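Local coordinates for endo-beta-1,2-glucanase (Talaromyces funiculosus, PDB 6IMV), which hydrolyses internal beta-1,2-glucosidic linkages of beta-1,2-glucans as an endo-acting glycoside hydrolase, at residues T332-M343 with M398-I406. Sequence-based numbering, arbitrary orientation.
Sequences TCNSVVTQVPGM and MAWWRNMAI
Asn-403 ND2 gives hydrogen bonds to two backbone carbonyls, Pro-341 O at 2.8 Å and Glu-491 O, and so ties a helix to two loops. Pro-341 O lies close to the amide plane of Asn-403, but ND2 approaches from above the carbonyl plane, 37° out of it, and not on a lone pair. This buried helix-to-turn packing illustrates how a turn leaving one helix can be fastened to another: helix 332-337 ends in a Schellman motif at Gln-339, its axis comes no nearer than 12.7 Å to that of 398-405, inclined at 42°, and Trp-400 bridges the gap. With CG beside the backbone N (chi1 -80°), the indole reaches across to that helix, where Ser-335 CB meets Trp-400 CH2 at 3.6 Å and Thr-332 CG2 meets Trp-400 NE1 at 3.6 Å. Over one face, Met-343 SD stands 4.5 Å from the centroid of the five-membered ring of Trp-400, a Met-aromatic contact. Cut back to an alanine, Trp-400 would probably leave a gap between the helices and Cys-487 O without its indole N-H donor. The Cys-333 to Cys-487 disulfide ties helix 318-337 to the loop bearing that carbonyl. Gly-342 CA packs against Met-404 SD at 3.6 Å, and a beta carbon here would run into that sulfur, while Ser-335 OG holds Gly-342 O at 2.6 Å. Farther out, Asn-334 and Val-337 rest on strand 282-287, and Met-398 and Arg-402 on helices 23-28 and 30-41.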
# COMPACT_ATOMS: atom_id res chain seq x y z
N THR A 332 18.51 -0.81 1.64
CA THR A 332 19.36 -0.29 0.56
C THR A 332 20.72 -1.01 0.56
O THR A 332 21.17 -1.50 -0.47
CB THR A 332 19.51 1.24 0.63
OG1 THR A 332 20.09 1.65 1.86
CG2 THR A 332 18.19 1.96 0.44
N CYS A 333 21.37 -1.09 1.72
CA CYS A 333 22.74 -1.61 1.80
C CYS A 333 22.76 -3.13 1.61
O CYS A 333 23.74 -3.65 1.09
CB CYS A 333 23.42 -1.17 3.09
SG CYS A 333 23.62 0.63 3.17
N ASN A 334 21.67 -3.82 1.99
CA ASN A 334 21.54 -5.26 1.75
C ASN A 334 21.67 -5.54 0.25
O ASN A 334 22.31 -6.52 -0.14
CB ASN A 334 20.22 -5.85 2.26
CG ASN A 334 19.97 -7.28 1.80
OD1 ASN A 334 19.11 -7.53 0.96
ND2 ASN A 334 20.71 -8.23 2.34
N SER A 335 21.06 -4.69 -0.58
CA SER A 335 21.06 -4.90 -2.02
C SER A 335 22.45 -4.64 -2.61
O SER A 335 22.87 -5.37 -3.52
CB SER A 335 19.98 -4.10 -2.69
OG SER A 335 18.75 -4.80 -2.60
N VAL A 336 23.17 -3.64 -2.09
CA VAL A 336 24.55 -3.37 -2.51
C VAL A 336 25.43 -4.57 -2.15
O VAL A 336 26.10 -5.12 -3.00
CB VAL A 336 25.09 -2.06 -1.89
CG1 VAL A 336 26.59 -1.89 -2.16
CG2 VAL A 336 24.32 -0.84 -2.38
N VAL A 337 25.40 -5.01 -0.89
CA VAL A 337 26.33 -6.07 -0.45
C VAL A 337 25.98 -7.41 -1.13
O VAL A 337 26.88 -8.20 -1.39
CB VAL A 337 26.38 -6.17 1.09
CG1 VAL A 337 25.14 -6.80 1.69
CG2 VAL A 337 27.63 -6.91 1.56
N THR A 338 24.71 -7.66 -1.47
CA THR A 338 24.34 -8.92 -2.16
C THR A 338 24.28 -8.71 -3.68
O THR A 338 23.91 -9.62 -4.40
CB THR A 338 23.04 -9.53 -1.61
OG1 THR A 338 21.94 -8.64 -1.83
CG2 THR A 338 23.13 -9.87 -0.14
N GLN A 339 24.64 -7.50 -4.14
CA GLN A 339 24.85 -7.16 -5.57
C GLN A 339 23.55 -7.29 -6.37
O GLN A 339 23.56 -7.87 -7.46
CB GLN A 339 25.97 -8.01 -6.18
CG GLN A 339 27.34 -7.73 -5.58
CD GLN A 339 28.38 -8.60 -6.23
OE1 GLN A 339 28.56 -9.75 -5.86
NE2 GLN A 339 29.05 -8.08 -7.24
N VAL A 340 22.47 -6.70 -5.86
CA VAL A 340 21.16 -6.71 -6.50
C VAL A 340 20.85 -5.29 -6.99
O VAL A 340 20.97 -4.32 -6.24
CB VAL A 340 20.07 -7.22 -5.53
CG1 VAL A 340 18.70 -7.26 -6.20
CG2 VAL A 340 20.42 -8.58 -4.95
N PRO A 341 20.47 -5.12 -8.27
CA PRO A 341 20.20 -3.80 -8.84
C PRO A 341 18.79 -3.26 -8.55
O PRO A 341 18.25 -2.46 -9.32
CB PRO A 341 20.43 -4.05 -10.34
CG PRO A 341 19.94 -5.45 -10.54
CD PRO A 341 20.38 -6.19 -9.29
N GLY A 342 18.23 -3.66 -7.42
CA GLY A 342 16.92 -3.25 -6.97
C GLY A 342 16.68 -3.74 -5.56
O GLY A 342 17.62 -4.23 -4.90
N MET A 343 15.44 -3.60 -5.09
CA MET A 343 15.07 -4.11 -3.79
C MET A 343 13.78 -4.95 -3.92
O MET A 343 13.17 -4.98 -4.99
CB MET A 343 14.91 -2.96 -2.79
CG MET A 343 16.19 -2.19 -2.58
SD MET A 343 16.09 -0.91 -1.30
CE MET A 343 15.08 0.33 -2.11
N MET A 398 14.31 7.48 -5.10
CA MET A 398 14.15 7.67 -6.55
C MET A 398 15.37 7.16 -7.32
O MET A 398 15.22 6.75 -8.47
CB MET A 398 13.89 9.14 -6.88
CG MET A 398 12.49 9.58 -6.54
SD MET A 398 11.24 8.62 -7.42
CE MET A 398 10.71 7.52 -6.11
N ALA A 399 16.56 7.17 -6.71
CA ALA A 399 17.74 6.58 -7.34
C ALA A 399 17.52 5.07 -7.54
O ALA A 399 17.80 4.53 -8.63
CB ALA A 399 18.99 6.85 -6.53
N TRP A 400 16.99 4.40 -6.51
CA TRP A 400 16.72 2.98 -6.57
C TRP A 400 15.60 2.70 -7.58
O TRP A 400 15.70 1.76 -8.39
CB TRP A 400 16.39 2.42 -5.19
CG TRP A 400 17.62 2.18 -4.38
CD1 TRP A 400 18.16 2.99 -3.42
CD2 TRP A 400 18.48 1.03 -4.46
NE1 TRP A 400 19.30 2.44 -2.92
CE2 TRP A 400 19.52 1.24 -3.53
CE3 TRP A 400 18.50 -0.13 -5.24
CZ2 TRP A 400 20.54 0.31 -3.35
CZ3 TRP A 400 19.51 -1.04 -5.06
CH2 TRP A 400 20.52 -0.82 -4.13
N TRP A 401 14.56 3.53 -7.55
CA TRP A 401 13.45 3.48 -8.49
C TRP A 401 13.97 3.57 -9.94
O TRP A 401 13.63 2.74 -10.78
CB TRP A 401 12.45 4.60 -8.18
CG TRP A 401 11.15 4.50 -8.90
CD1 TRP A 401 9.98 3.97 -8.43
CD2 TRP A 401 10.85 5.00 -10.22
NE1 TRP A 401 8.99 4.11 -9.36
CE2 TRP A 401 9.49 4.73 -10.47
CE3 TRP A 401 11.59 5.64 -11.22
CZ2 TRP A 401 8.87 5.06 -11.67
CZ3 TRP A 401 10.98 5.98 -12.40
CH2 TRP A 401 9.63 5.70 -12.63
N ARG A 402 14.81 4.58 -10.20
CA ARG A 402 15.39 4.82 -11.51
C ARG A 402 16.17 3.58 -11.98
O ARG A 402 16.00 3.12 -13.11
CB ARG A 402 16.31 6.05 -11.48
CG ARG A 402 17.09 6.28 -12.77
CD ARG A 402 18.03 7.46 -12.72
NE ARG A 402 18.98 7.44 -13.83
CZ ARG A 402 19.98 6.57 -13.96
NH1 ARG A 402 20.30 5.76 -12.96
NH2 ARG A 402 20.65 6.50 -15.10
N ASN A 403 17.02 3.06 -11.09
CA ASN A 403 17.90 1.92 -11.39
C ASN A 403 17.07 0.75 -11.93
O ASN A 403 17.43 0.13 -12.94
CB ASN A 403 18.74 1.51 -10.18
CG ASN A 403 19.97 0.73 -10.58
OD1 ASN A 403 20.89 1.29 -11.17
ND2 ASN A 403 20.01 -0.56 -10.28
N MET A 404 15.94 0.46 -11.28
CA MET A 404 15.05 -0.61 -11.72
C MET A 404 14.28 -0.19 -12.99
O MET A 404 14.16 -0.98 -13.91
CB MET A 404 14.09 -0.99 -10.60
CG MET A 404 14.81 -1.67 -9.44
SD MET A 404 13.69 -2.15 -8.11
CE MET A 404 13.87 -0.77 -6.98
N ALA A 405 13.81 1.07 -13.04
CA ALA A 405 12.99 1.59 -14.16
C ALA A 405 13.77 1.60 -15.48
O ALA A 405 13.18 1.49 -16.55
CB ALA A 405 12.50 2.98 -13.84
N ILE A 406 15.09 1.73 -15.40
CA ILE A 406 15.96 1.73 -16.58
C ILE A 406 16.13 0.32 -17.16
O ILE A 406 16.50 0.18 -18.33
CB ILE A 406 17.30 2.40 -16.20
CG1 ILE A 406 17.09 3.91 -16.13
CG2 ILE A 406 18.41 2.03 -17.15
CD1 ILE A 406 18.24 4.63 -15.53